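Local atomic coordinates of threonine phosphate decarboxylase-like enzyme (Sulfurospirillum multivorans, PDB entry 6OUX), a protein that catalyses the pyridoxal phosphate-dependent decarboxylation of L-serine O-phosphate to ethanolamine O-phosphate, a linker precursor in norcobamide biosynthesis. Residues Ala108-Gln113 against Gly250-Tyr255; Lys244-Ala249 against Arg284-Glu289; Ser344-Glu349 against Lys386-Asp391; Thr5-Asn10 against Ala339-Ser344. All coordinates share one frame; numbering follows the deposited sequence.

From the N terminus, residues 5-10 pack against 339-344, far along the chain, so contact 4 closes a loop that holds contacts 1 and 2. Within it, contact 1 brings helix 108-116 to the start of strand 254-257. Contact 2 joins the loop just before that strand to helix 277-286. The segments of these two contacts alternate along the chain, so they cross, and 244-249 runs directly into 250-255. Contact 3 opens after contact 4 closes and packs helix 339-350 against the C-terminal helix 375-388. Contacts 3 and 4 share Ser344 and are joined by the Arg9-Glu349 salt bridge, well away from contacts 1 and 2.

Contact 1: Ala108-Gln113 against Gly250-Tyr255; sequences ATEIIQ and GVRLGY
Ile111, on helix 108-116, faces the backbone where Gly254 and Tyr255 begin strand 254-257, an extended stretch. The touching atom is Ile111 CD1, which lies 3.8 Å from Gly254 O and the same distance from the carbonyl carbon of Tyr255, so a methyl group packs on main chain and not on a side chain. A beta carbon at position 254 would fall only about 3.0 Å from Ala108 N, evidence that the helix start and the strand are too close for a side chain there. The polar end of the contact is a salt bridge, with Glu110 OE2 2.6 Å from Arg252 NH1. Its hydrogen bond is weak because the N-H...O angle is 120°, and the carboxylate and guanidinium planes stand 84° apart. Glu110 reaches this position through a bend at chi2 (68°), which turns its carboxylate so that OE2 meets the Arg252 guanidinium. Arg252 also packs on Asn274 of the second subunit. Behind the apolar part, Ala108 touches Val239 and Asp208 of the central strands, while Gly254 bonds through its backbone to Gly105, placing strand 254-257 between 102-105 and 236-241 in the seven-stranded mixed sheet.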
loop_
_atom_site.group_PDB
_atom_site.type_symbol
_atom_site.label_atom_id
_atom_site.label_comp_id
_atom_site.label_asym_id
_atom_site.label_seq_id
_atom_site.Cartn_x
_atom_site.Cartn_y
_atom_site.Cartn_z
ATOM N N ALA A 108 -8.095 0.248 7.783
ATOM C CA ALA A 108 -8.598 1.083 8.835
ATOM C C ALA A 108 -7.490 1.463 9.846
ATOM O O ALA A 108 -7.275 2.640 10.163
ATOM C CB ALA A 108 -9.747 0.369 9.520
ATOM N N THR A 109 -6.744 0.467 10.330
ATOM C CA THR A 109 -5.676 0.697 11.274
ATOM C C THR A 109 -4.544 1.601 10.710
ATOM O O THR A 109 -4.102 2.471 11.407
ATOM C CB THR A 109 -5.130 -0.641 11.803
ATOM O OG1 THR A 109 -6.239 -1.384 12.310
ATOM C CG2 THR A 109 -4.116 -0.402 12.958
ATOM N N GLU A 110 -4.144 1.421 9.452
ATOM C CA GLU A 110 -3.196 2.325 8.794
ATOM C C GLU A 110 -3.725 3.775 8.741
ATOM O O GLU A 110 -2.946 4.730 8.969
ATOM C CB GLU A 110 -2.787 1.879 7.390
ATOM C CG GLU A 110 -2.128 0.493 7.238
ATOM C CD GLU A 110 -3.050 -0.713 7.530
ATOM O OE1 GLU A 110 -4.280 -0.604 7.560
ATOM O OE2 GLU A 110 -2.538 -1.839 7.746
ATOM N N ILE A 111 -5.014 3.948 8.439
ATOM C CA ILE A 111 -5.591 5.276 8.425
ATOM C C ILE A 111 -5.587 5.887 9.830
ATOM O O ILE A 111 -5.245 7.055 9.978
ATOM C CB ILE A 111 -6.967 5.289 7.769
ATOM C CG1 ILE A 111 -6.786 4.988 6.259
ATOM C CG2 ILE A 111 -7.654 6.648 7.980
ATOM C CD1 ILE A 111 -8.155 4.626 5.607
ATOM N N ILE A 112 -5.932 5.109 10.865
ATOM C CA ILE A 112 -5.953 5.645 12.225
ATOM C C ILE A 112 -4.560 6.008 12.728
ATOM O O ILE A 112 -4.381 6.995 13.402
ATOM C CB ILE A 112 -6.677 4.684 13.191
ATOM C CG1 ILE A 112 -8.160 4.584 12.825
ATOM C CG2 ILE A 112 -6.548 5.149 14.649
ATOM C CD1 ILE A 112 -8.918 3.516 13.597
ATOM N N GLN A 113 -3.563 5.241 12.335
ATOM C CA GLN A 113 -2.193 5.567 12.647
ATOM C C GLN A 113 -1.753 6.865 12.012
ATOM O O GLN A 113 -1.078 7.643 12.715
ATOM C CB GLN A 113 -1.272 4.369 12.317
ATOM C CG GLN A 113 -1.613 3.218 13.278
ATOM C CD GLN A 113 -1.043 1.828 12.959
ATOM O OE1 GLN A 113 -1.070 0.923 13.830
ATOM N NE2 GLN A 113 -0.544 1.639 11.742
ATOM N N GLY A 250 -5.300 -10.621 0.210
ATOM C CA GLY A 250 -4.105 -10.055 -0.407
ATOM C C GLY A 250 -4.271 -8.723 -1.109
ATOM O O GLY A 250 -3.325 -8.285 -1.810
ATOM N N VAL A 251 -5.473 -8.117 -0.987
ATOM C CA VAL A 251 -5.719 -6.698 -1.443
ATOM C C VAL A 251 -6.178 -5.862 -0.251
ATOM O O VAL A 251 -7.161 -6.175 0.389
ATOM C CB VAL A 251 -6.587 -6.558 -2.733
ATOM C CG1 VAL A 251 -6.939 -7.920 -3.312
ATOM C CG2 VAL A 251 -7.803 -5.643 -2.591
ATOM N N ARG A 252 -5.425 -4.826 0.046
ATOM C CA ARG A 252 -5.573 -4.077 1.301
ATOM C C ARG A 252 -6.183 -2.725 1.042
ATOM O O ARG A 252 -5.553 -1.859 0.456
ATOM C CB ARG A 252 -4.222 -3.911 2.006
ATOM C CG ARG A 252 -3.593 -5.230 2.467
ATOM C CD ARG A 252 -2.730 -5.069 3.721
ATOM N NE ARG A 252 -1.954 -3.824 3.701
ATOM C CZ ARG A 252 -1.506 -3.178 4.784
ATOM N NH1 ARG A 252 -1.741 -3.646 6.016
ATOM N NH2 ARG A 252 -0.808 -2.054 4.637
ATOM N N LEU A 253 -7.425 -2.547 1.488
ATOM C CA LEU A 253 -8.191 -1.334 1.229
ATOM C C LEU A 253 -9.019 -0.907 2.405
ATOM O O LEU A 253 -9.663 -1.712 3.029
ATOM C CB LEU A 253 -9.209 -1.572 0.138
ATOM C CG LEU A 253 -8.687 -1.825 -1.249
ATOM C CD1 LEU A 253 -9.836 -2.308 -2.107
ATOM C CD2 LEU A 253 -8.060 -0.573 -1.814
ATOM N N GLY A 254 -9.049 0.385 2.668
ATOM C CA GLY A 254 -9.961 0.903 3.669
ATOM C C GLY A 254 -10.246 2.325 3.317
ATOM O O GLY A 254 -9.518 2.931 2.468
ATOM N N TYR A 255 -11.282 2.876 3.929
ATOM C CA TYR A 255 -11.563 4.306 3.698
ATOM C C TYR A 255 -11.867 5.017 5.016
ATOM O O TYR A 255 -12.060 4.383 6.057
ATOM C CB TYR A 255 -12.678 4.511 2.664
ATOM C CG TYR A 255 -14.098 4.166 3.185
ATOM C CD1 TYR A 255 -14.585 2.885 3.143
ATOM C CD2 TYR A 255 -14.897 5.126 3.723
ATOM C CE1 TYR A 255 -15.872 2.573 3.595
ATOM C CE2 TYR A 255 -16.166 4.829 4.207
ATOM C CZ TYR A 255 -16.626 3.562 4.156
ATOM O OH TYR A 255 -17.841 3.305 4.639
#

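Contact 2: Lys244-Ala249 against Arg284-Glu289; sequences KDFGIA and RLFVRE
Phe246 and Phe286 form an offset stack, with ring centroids 4.5 Å apart and planes at 15°, joining the loop after strand 236-241 to helix 277-286 in this fold of the pyridoxal phosphate-dependent aminotransferase family. The displacement is measurable: Phe246 CB, not its ring centre, sits over the face of Phe286, 3.6 Å from that ring's centroid and 17° off the normal, which makes a CH-pi contact. In return Phe286 CG lies over one face of Phe246, toward the rim. Both rings are buried, and Phe291 and Tyr295 of helix 289-314 add further aromatic packing round Phe246. The other side of the contact is looser. Ile248, partly exposed, brings CD1 to the edge of Phe286 near the ring plane, but the modelled spacing is too short to be trusted. Gly247 before it is poorly ordered, and Ala249 after it is exposed. Val59 of helix 53-68 touches both Ile248 and Phe286. Just before Phe246, Asp245 OD2 forms a salt bridge with Lys240. The other carboxylate oxygen accepts from the next backbone amide: Phe246 N donates to Asp245 OD1 at 2.7 Å, meeting its anti side 33° out of the carboxylate plane.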
loop_
_atom_site.group_PDB
_atom_site.type_symbol
_atom_site.label_atom_id
_atom_site.label_comp_id
_atom_site.label_asym_id
_atom_site.label_seq_id
_atom_site.Cartn_x
_atom_site.Cartn_y
_atom_site.Cartn_z
ATOM N N LYS A 244 -11.967 -6.838 5.558
ATOM C CA LYS A 244 -12.478 -7.832 6.487
ATOM C C LYS A 244 -13.954 -8.214 6.319
ATOM O O LYS A 244 -14.449 -9.115 7.031
ATOM C CB LYS A 244 -12.191 -7.384 7.907
ATOM C CG LYS A 244 -10.692 -7.254 8.135
ATOM C CD LYS A 244 -10.372 -6.436 9.364
ATOM C CE LYS A 244 -8.901 -6.071 9.359
ATOM N NZ LYS A 244 -8.445 -5.861 10.759
ATOM N N ASP A 245 -14.657 -7.537 5.407
ATOM C CA ASP A 245 -16.061 -7.863 5.119
ATOM C C ASP A 245 -16.229 -8.251 3.646
ATOM O O ASP A 245 -16.639 -9.377 3.347
ATOM C CB ASP A 245 -17.033 -6.764 5.623
ATOM C CG ASP A 245 -16.737 -5.356 5.077
ATOM O OD1 ASP A 245 -15.838 -5.149 4.241
ATOM O OD2 ASP A 245 -17.427 -4.424 5.507
ATOM N N PHE A 246 -15.886 -7.356 2.716
ATOM C CA PHE A 246 -15.877 -7.729 1.277
ATOM C C PHE A 246 -14.776 -8.771 1.008
ATOM O O PHE A 246 -14.711 -9.309 -0.088
ATOM C CB PHE A 246 -15.726 -6.524 0.347
ATOM C CG PHE A 246 -16.849 -5.511 0.454
ATOM C CD1 PHE A 246 -18.051 -5.695 -0.238
ATOM C CD2 PHE A 246 -16.710 -4.358 1.237
ATOM C CE1 PHE A 246 -19.079 -4.757 -0.142
ATOM C CE2 PHE A 246 -17.729 -3.423 1.322
ATOM C CZ PHE A 246 -18.916 -3.620 0.635
ATOM N N GLY A 247 -13.921 -9.010 2.022
ATOM C CA GLY A 247 -13.213 -10.278 2.212
ATOM C C GLY A 247 -12.317 -10.552 1.057
ATOM O O GLY A 247 -12.793 -11.027 0.037
ATOM N N ILE A 248 -11.027 -10.296 1.221
ATOM C CA ILE A 248 -10.088 -10.278 0.099
ATOM C C ILE A 248 -8.718 -10.002 0.671
ATOM O O ILE A 248 -8.241 -8.873 0.641
ATOM C CB ILE A 248 -10.459 -9.198 -0.950
ATOM C CG1 ILE A 248 -11.704 -9.609 -1.716
ATOM C CG2 ILE A 248 -9.356 -9.039 -1.984
ATOM C CD1 ILE A 248 -12.318 -8.454 -2.475
ATOM N N ALA A 249 -8.106 -11.075 1.163
ATOM C CA ALA A 249 -6.897 -11.031 1.986
ATOM C C ALA A 249 -5.756 -10.216 1.397
ATOM O O ALA A 249 -5.318 -9.238 2.006
ATOM C CB ALA A 249 -6.416 -12.461 2.273
ATOM N N ARG A 284 -13.982 -0.712 -7.434
ATOM C CA ARG A 284 -15.033 -0.404 -8.403
ATOM C C ARG A 284 -16.089 -1.493 -8.445
ATOM O O ARG A 284 -17.263 -1.206 -8.695
ATOM C CB ARG A 284 -14.479 -0.213 -9.777
ATOM C CG ARG A 284 -13.594 1.005 -9.930
ATOM C CD ARG A 284 -13.062 1.080 -11.372
ATOM N NE ARG A 284 -12.220 2.243 -11.495
ATOM C CZ ARG A 284 -12.655 3.480 -11.721
ATOM N NH1 ARG A 284 -13.947 3.741 -11.958
ATOM N NH2 ARG A 284 -11.771 4.460 -11.749
ATOM N N LEU A 285 -15.695 -2.720 -8.169
ATOM C CA LEU A 285 -16.647 -3.778 -8.005
ATOM C C LEU A 285 -17.583 -3.507 -6.835
ATOM O O LEU A 285 -18.807 -3.558 -6.960
ATOM C CB LEU A 285 -15.891 -5.094 -7.801
ATOM C CG LEU A 285 -16.772 -6.325 -7.742
ATOM C CD1 LEU A 285 -17.399 -6.608 -9.115
ATOM C CD2 LEU A 285 -15.885 -7.440 -7.269
ATOM N N PHE A 286 -16.986 -3.177 -5.698
ATOM C CA PHE A 286 -17.676 -3.101 -4.399
ATOM C C PHE A 286 -18.771 -2.074 -4.371
ATOM O O PHE A 286 -19.628 -2.156 -3.499
ATOM C CB PHE A 286 -16.686 -2.782 -3.268
ATOM C CG PHE A 286 -15.687 -3.860 -2.983
ATOM C CD1 PHE A 286 -15.809 -5.151 -3.485
ATOM C CD2 PHE A 286 -14.564 -3.561 -2.197
ATOM C CE1 PHE A 286 -14.832 -6.111 -3.198
ATOM C CE2 PHE A 286 -13.597 -4.504 -1.924
ATOM C CZ PHE A 286 -13.745 -5.782 -2.395
ATOM N N VAL A 287 -18.802 -1.169 -5.351
ATOM C CA VAL A 287 -19.887 -0.169 -5.446
ATOM C C VAL A 287 -20.861 -0.352 -6.599
ATOM O O VAL A 287 -21.833 0.417 -6.749
ATOM C CB VAL A 287 -19.303 1.273 -5.332
ATOM C CG1 VAL A 287 -18.441 1.375 -4.073
ATOM C CG2 VAL A 287 -18.483 1.678 -6.546
ATOM N N ARG A 288 -20.694 -1.404 -7.394
ATOM C CA ARG A 288 -21.686 -1.706 -8.422
ATOM C C ARG A 288 -22.944 -2.241 -7.767
ATOM O O ARG A 288 -22.881 -3.079 -6.886
ATOM C CB ARG A 288 -21.171 -2.714 -9.425
ATOM C CG ARG A 288 -20.761 -2.102 -10.751
ATOM C CD ARG A 288 -19.622 -2.864 -11.324
ATOM N NE ARG A 288 -20.003 -4.212 -11.633
ATOM C CZ ARG A 288 -19.164 -5.151 -12.052
ATOM N NH1 ARG A 288 -17.869 -4.919 -12.145
ATOM N NH2 ARG A 288 -19.631 -6.346 -12.352
ATOM N N GLU A 289 -24.089 -1.736 -8.211
ATOM C CA GLU A 289 -25.419 -2.240 -7.861
ATOM C C GLU A 289 -25.593 -3.761 -7.932
ATOM O O GLU A 289 -26.164 -4.373 -7.019
ATOM C CB GLU A 289 -26.467 -1.564 -8.787
ATOM C CG GLU A 289 -27.898 -2.077 -8.650
ATOM C CD GLU A 289 -28.226 -3.249 -9.573
ATOM O OE1 GLU A 289 -27.983 -3.132 -10.804
ATOM O OE2 GLU A 289 -28.742 -4.283 -9.067
#

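Contact 3: Ser344-Glu349 against Lys386-Asp391; sequences SALLVE and KSILKD
Glu349 supplies the one flat side-chain group among the residues that touch here: its carboxylate grazes Ile388, OE1 lying 4.4 Å from Ile388 CG1, while OE2 turns to a salt bridge with Arg9. With no aromatic ring in either segment, there is no stacked face, and the contact rests on aliphatic packing. Ile388 carries it. With CG1 anti to its carbonyl carbon (chi1 -66°) and chi2 extended at 165°, the long branch of Ile388 points straight at helix 339-350. Its terminal CD1 lands between two neighbouring residues, 3.6 Å from Ala345 CB and 3.7 Å from Leu346 CD2, and also comes within 3.6 Å of the backbone atom Leu346 N. The shorter branch follows more loosely, with Ile388 CG2 4.1 Å from Ala345 CB. Leu346 meets the isoleucine at about a right angle, side chain across side chain. The small side chain of Ala345 fits the close spacing of the helices, since Ala345 CA and Ile388 CA are 7.0 Å apart. An alanine in place of Ile388 would remove both branches and is likely to take from Ala345 CB and Leu346 CD2 the methyl they pack on, opening a gap between the helices. Phe341 and Tyr350 of helix 339-350 also touch Ile388, while Leu346 rests on Ile352 and Val354, so helix 339-350 packs against both strand 352-356 and the last turn of helix 375-388.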
loop_
_atom_site.group_PDB
_atom_site.type_symbol
_atom_site.label_atom_id
_atom_site.label_comp_id
_atom_site.label_asym_id
_atom_site.label_seq_id
_atom_site.Cartn_x
_atom_site.Cartn_y
_atom_site.Cartn_z
ATOM N N SER A 344 -2.372 -25.507 20.851
ATOM C CA SER A 344 -1.539 -26.593 20.402
ATOM C C SER A 344 -2.338 -27.849 20.049
ATOM O O SER A 344 -2.059 -28.501 19.056
ATOM C CB SER A 344 -0.478 -26.889 21.462
ATOM O OG SER A 344 0.362 -25.791 21.618
ATOM N N ALA A 345 -3.334 -28.186 20.837
ATOM C CA ALA A 345 -4.126 -29.354 20.514
ATOM C C ALA A 345 -4.945 -29.152 19.250
ATOM O O ALA A 345 -5.061 -30.091 18.431
ATOM C CB ALA A 345 -5.035 -29.742 21.677
ATOM N N LEU A 346 -5.503 -27.945 19.067
ATOM C CA LEU A 346 -6.220 -27.626 17.844
ATOM C C LEU A 346 -5.317 -27.769 16.635
ATOM O O LEU A 346 -5.753 -28.290 15.593
ATOM C CB LEU A 346 -6.803 -26.201 17.895
ATOM C CG LEU A 346 -8.024 -26.050 18.816
ATOM C CD1 LEU A 346 -8.263 -24.607 19.208
ATOM C CD2 LEU A 346 -9.256 -26.650 18.157
ATOM N N LEU A 347 -4.095 -27.264 16.717
ATOM C CA LEU A 347 -3.168 -27.357 15.562
ATOM C C LEU A 347 -2.811 -28.853 15.286
ATOM O O LEU A 347 -3.025 -29.397 14.175
ATOM C CB LEU A 347 -1.891 -26.542 15.815
ATOM C CG LEU A 347 -2.101 -25.043 15.588
ATOM C CD1 LEU A 347 -0.896 -24.238 16.072
ATOM C CD2 LEU A 347 -2.405 -24.775 14.121
ATOM N N VAL A 348 -2.323 -29.512 16.325
ATOM C CA VAL A 348 -1.679 -30.819 16.140
ATOM C C VAL A 348 -2.742 -31.857 15.778
ATOM O O VAL A 348 -2.561 -32.674 14.902
ATOM C CB VAL A 348 -0.861 -31.196 17.420
ATOM C CG1 VAL A 348 -0.440 -32.665 17.461
ATOM C CG2 VAL A 348 0.382 -30.342 17.524
ATOM N N GLU A 349 -3.857 -31.837 16.469
ATOM C CA GLU A 349 -4.810 -32.913 16.389
ATOM C C GLU A 349 -5.844 -32.637 15.302
ATOM O O GLU A 349 -6.383 -33.570 14.713
ATOM C CB GLU A 349 -5.411 -33.150 17.790
ATOM C CG GLU A 349 -4.363 -33.686 18.743
ATOM C CD GLU A 349 -4.676 -33.560 20.242
ATOM O OE1 GLU A 349 -5.863 -33.468 20.646
ATOM O OE2 GLU A 349 -3.687 -33.561 21.020
ATOM N N LYS A 386 -14.853 -29.345 21.762
ATOM C CA LYS A 386 -15.622 -30.119 22.755
ATOM C C LYS A 386 -14.766 -31.307 23.276
ATOM O O LYS A 386 -14.722 -31.596 24.450
ATOM C CB LYS A 386 -16.953 -30.641 22.186
ATOM C CG LYS A 386 -18.119 -29.730 22.448
ATOM C CD LYS A 386 -19.424 -30.451 22.181
ATOM C CE LYS A 386 -20.626 -29.507 22.142
ATOM N NZ LYS A 386 -21.355 -29.827 20.883
ATOM N N SER A 387 -14.084 -31.936 22.351
ATOM C CA SER A 387 -13.217 -33.036 22.605
ATOM C C SER A 387 -11.979 -32.641 23.427
ATOM O O SER A 387 -11.676 -33.299 24.409
ATOM C CB SER A 387 -12.786 -33.653 21.277
ATOM O OG SER A 387 -11.511 -34.261 21.406
ATOM N N ILE A 388 -11.288 -31.580 23.009
ATOM C CA ILE A 388 -10.151 -31.030 23.738
ATOM C C ILE A 388 -10.510 -30.570 25.133
ATOM O O ILE A 388 -9.699 -30.726 26.042
ATOM C CB ILE A 388 -9.488 -29.844 22.984
ATOM C CG1 ILE A 388 -8.848 -30.336 21.685
ATOM C CG2 ILE A 388 -8.457 -29.187 23.862
ATOM C CD1 ILE A 388 -8.471 -29.256 20.690
ATOM N N LEU A 389 -11.700 -30.010 25.324
ATOM C CA LEU A 389 -12.098 -29.502 26.632
ATOM C C LEU A 389 -12.949 -30.461 27.480
ATOM O O LEU A 389 -13.494 -30.050 28.526
ATOM C CB LEU A 389 -12.851 -28.162 26.474
ATOM C CG LEU A 389 -12.052 -27.033 25.786
ATOM C CD1 LEU A 389 -12.885 -25.773 25.602
ATOM C CD2 LEU A 389 -10.823 -26.704 26.652
ATOM N N LYS A 390 -13.122 -31.687 27.013
ATOM C CA LYS A 390 -13.834 -32.693 27.792
ATOM C C LYS A 390 -13.035 -32.902 29.094
ATOM O O LYS A 390 -11.811 -33.028 29.024
ATOM C CB LYS A 390 -13.867 -33.990 26.996
ATOM C CG LYS A 390 -15.043 -34.903 27.264
ATOM C CD LYS A 390 -14.880 -36.188 26.471
ATOM C CE LYS A 390 -16.026 -37.156 26.732
ATOM N NZ LYS A 390 -15.856 -38.340 25.850
ATOM N N ASP A 391 -13.661 -32.919 30.269
ATOM C CA ASP A 391 -12.844 -33.220 31.484
ATOM C C ASP A 391 -12.057 -34.562 31.371
ATOM O O ASP A 391 -10.838 -34.516 31.407
ATOM C CB ASP A 391 -13.572 -32.995 32.834
ATOM C CG ASP A 391 -12.831 -31.960 33.731
ATOM O OD1 ASP A 391 -11.888 -31.285 33.228
ATOM O OD2 ASP A 391 -13.163 -31.846 34.937
#

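Contact 4: Thr5-Asn10 against Ala339-Ser344; sequences TMNARN and ASFVIS
Asn7 meets the Phe341 ring obliquely at its CE1-CZ end, and its CB, CG and OD1 each meet a ring carbon. Asn7 CB is 3.9 Å from Phe341 CE1, its CG is 3.9 Å from Phe341 CZ, and its OD1 ends 3.7 Å from the same CZ. The amide plane is turned 60° from the ring plane, so the two groups do not stack. The backbone of this residue comes nearer still: Asn7 O is 3.2 Å from Phe341 CE1. Phe341 reaches the type I turn from Met6 to Arg9 because its CG is anti to its backbone N (chi1 170°), which sends the ring out from helix 339-350. Arg9 adds its NH2 at the ring edge, 4.1 Å from Phe341 CZ, while its NH1 forms a salt bridge with Glu349. Where the two backbones are closest, Asn10 CB and Ser344 CB are 4.4 Å apart. Ser344 OG bonds at 3.0 Å to Ser340 O, which Ser344 N meets from the opposite face, and Ser344 OG also bonds to Thr14. Cutting Phe341 back to a serine would probably leave Asn7 and the turn without their packing surface, setting the N-terminal segment freer to move. With no hydrogen bond between the two segments, Asn7 and Phe341 meet by van der Waals packing in this surface contact, while the charge of Arg9 is paired with Glu349.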
loop_
_atom_site.group_PDB
_atom_site.type_symbol
_atom_site.label_atom_id
_atom_site.label_comp_id
_atom_site.label_asym_id
_atom_site.label_seq_id
_atom_site.Cartn_x
_atom_site.Cartn_y
_atom_site.Cartn_z
ATOM N N THR A 5 -1.632 -36.073 32.975
ATOM C CA THR A 5 -0.510 -36.573 32.135
ATOM C C THR A 5 -0.896 -36.499 30.660
ATOM O O THR A 5 -0.106 -36.010 29.847
ATOM C CB THR A 5 -0.017 -37.980 32.571
ATOM O OG1 THR A 5 0.402 -37.929 33.964
ATOM C CG2 THR A 5 1.155 -38.423 31.749
ATOM N N MET A 6 -2.121 -36.956 30.338
ATOM C CA MET A 6 -2.656 -36.946 28.976
ATOM C C MET A 6 -2.645 -35.498 28.465
ATOM O O MET A 6 -2.291 -35.217 27.323
ATOM C CB MET A 6 -4.093 -37.577 28.936
ATOM C CG MET A 6 -4.134 -39.106 29.188
ATOM S SD MET A 6 -5.794 -39.910 29.274
ATOM C CE MET A 6 -5.267 -41.595 28.888
ATOM N N ASN A 7 -2.982 -34.572 29.342
ATOM C CA ASN A 7 -2.954 -33.159 28.982
ATOM C C ASN A 7 -1.580 -32.505 28.781
ATOM O O ASN A 7 -1.531 -31.363 28.334
ATOM C CB ASN A 7 -3.802 -32.362 29.971
ATOM C CG ASN A 7 -5.293 -32.665 29.806
ATOM O OD1 ASN A 7 -5.724 -33.256 28.795
ATOM N ND2 ASN A 7 -6.075 -32.301 30.810
ATOM N N ALA A 8 -0.490 -33.210 29.103
ATOM C CA ALA A 8 0.855 -32.701 28.825
ATOM C C ALA A 8 1.420 -33.279 27.500
ATOM O O ALA A 8 2.580 -33.009 27.157
ATOM C CB ALA A 8 1.783 -33.019 29.998
ATOM N N ARG A 9 0.596 -34.078 26.799
ATOM C CA ARG A 9 0.915 -34.712 25.507
ATOM C C ARG A 9 1.698 -33.862 24.498
ATOM O O ARG A 9 2.533 -34.376 23.781
ATOM C CB ARG A 9 -0.381 -34.984 24.761
ATOM C CG ARG A 9 -0.903 -36.381 24.758
ATOM C CD ARG A 9 -2.293 -36.346 24.097
ATOM N NE ARG A 9 -3.283 -35.666 24.956
ATOM C CZ ARG A 9 -4.019 -34.598 24.633
ATOM N NH1 ARG A 9 -3.935 -34.025 23.438
ATOM N NH2 ARG A 9 -4.860 -34.101 25.528
ATOM N N ASN A 10 1.334 -32.594 24.365
ATOM C CA ASN A 10 1.884 -31.744 23.280
ATOM C C ASN A 10 2.931 -30.750 23.742
ATOM O O ASN A 10 3.238 -29.775 23.046
ATOM C CB ASN A 10 0.742 -30.970 22.584
ATOM C CG ASN A 10 -0.274 -31.875 21.876
ATOM O OD1 ASN A 10 -1.495 -31.641 21.955
ATOM N ND2 ASN A 10 0.211 -32.870 21.148
ATOM N N ALA A 339 -4.652 -21.146 27.345
ATOM C CA ALA A 339 -4.897 -20.960 25.910
ATOM C C ALA A 339 -3.881 -21.763 25.089
ATOM O O ALA A 339 -4.247 -22.351 24.070
ATOM C CB ALA A 339 -4.849 -19.492 25.527
ATOM N N SER A 340 -2.630 -21.774 25.511
ATOM C CA SER A 340 -1.519 -22.522 24.784
ATOM C C SER A 340 -1.798 -24.032 24.613
ATOM O O SER A 340 -1.587 -24.597 23.544
ATOM C CB SER A 340 -0.128 -22.304 25.479
ATOM O OG SER A 340 -0.180 -22.730 26.863
ATOM N N PHE A 341 -2.354 -24.646 25.643
ATOM C CA PHE A 341 -2.790 -26.023 25.604
ATOM C C PHE A 341 -3.838 -26.238 24.529
ATOM O O PHE A 341 -3.718 -27.155 23.760
ATOM C CB PHE A 341 -3.385 -26.440 26.938
ATOM C CG PHE A 341 -4.079 -27.767 26.896
ATOM C CD1 PHE A 341 -3.345 -28.968 26.836
ATOM C CD2 PHE A 341 -5.459 -27.833 26.919
ATOM C CE1 PHE A 341 -4.013 -30.178 26.750
ATOM C CE2 PHE A 341 -6.117 -29.045 26.837
ATOM C CZ PHE A 341 -5.406 -30.205 26.745
ATOM N N VAL A 342 -4.831 -25.365 24.485
ATOM C CA VAL A 342 -5.927 -25.455 23.540
ATOM C C VAL A 342 -5.443 -25.179 22.142
ATOM O O VAL A 342 -5.753 -25.932 21.226
ATOM C CB VAL A 342 -7.133 -24.588 23.942
ATOM C CG1 VAL A 342 -8.267 -24.675 22.929
ATOM C CG2 VAL A 342 -7.632 -25.068 25.252
ATOM N N ILE A 343 -4.666 -24.130 21.976
ATOM C CA ILE A 343 -4.098 -23.781 20.656
ATOM C C ILE A 343 -3.210 -24.871 20.029
ATOM O O ILE A 343 -3.345 -25.195 18.846
ATOM C CB ILE A 343 -3.422 -22.424 20.714
ATOM C CG1 ILE A 343 -4.474 -21.360 20.987
ATOM C CG2 ILE A 343 -2.623 -22.097 19.443
ATOM C CD1 ILE A 343 -3.911 -20.044 21.591
ATOM N N SER A 344 -2.372 -25.507 20.851
ATOM C CA SER A 344 -1.539 -26.593 20.402
ATOM C C SER A 344 -2.338 -27.849 20.049
ATOM O O SER A 344 -2.059 -28.501 19.056
ATOM C CB SER A 344 -0.478 -26.889 21.462
ATOM O OG SER A 344 0.362 -25.791 21.618
#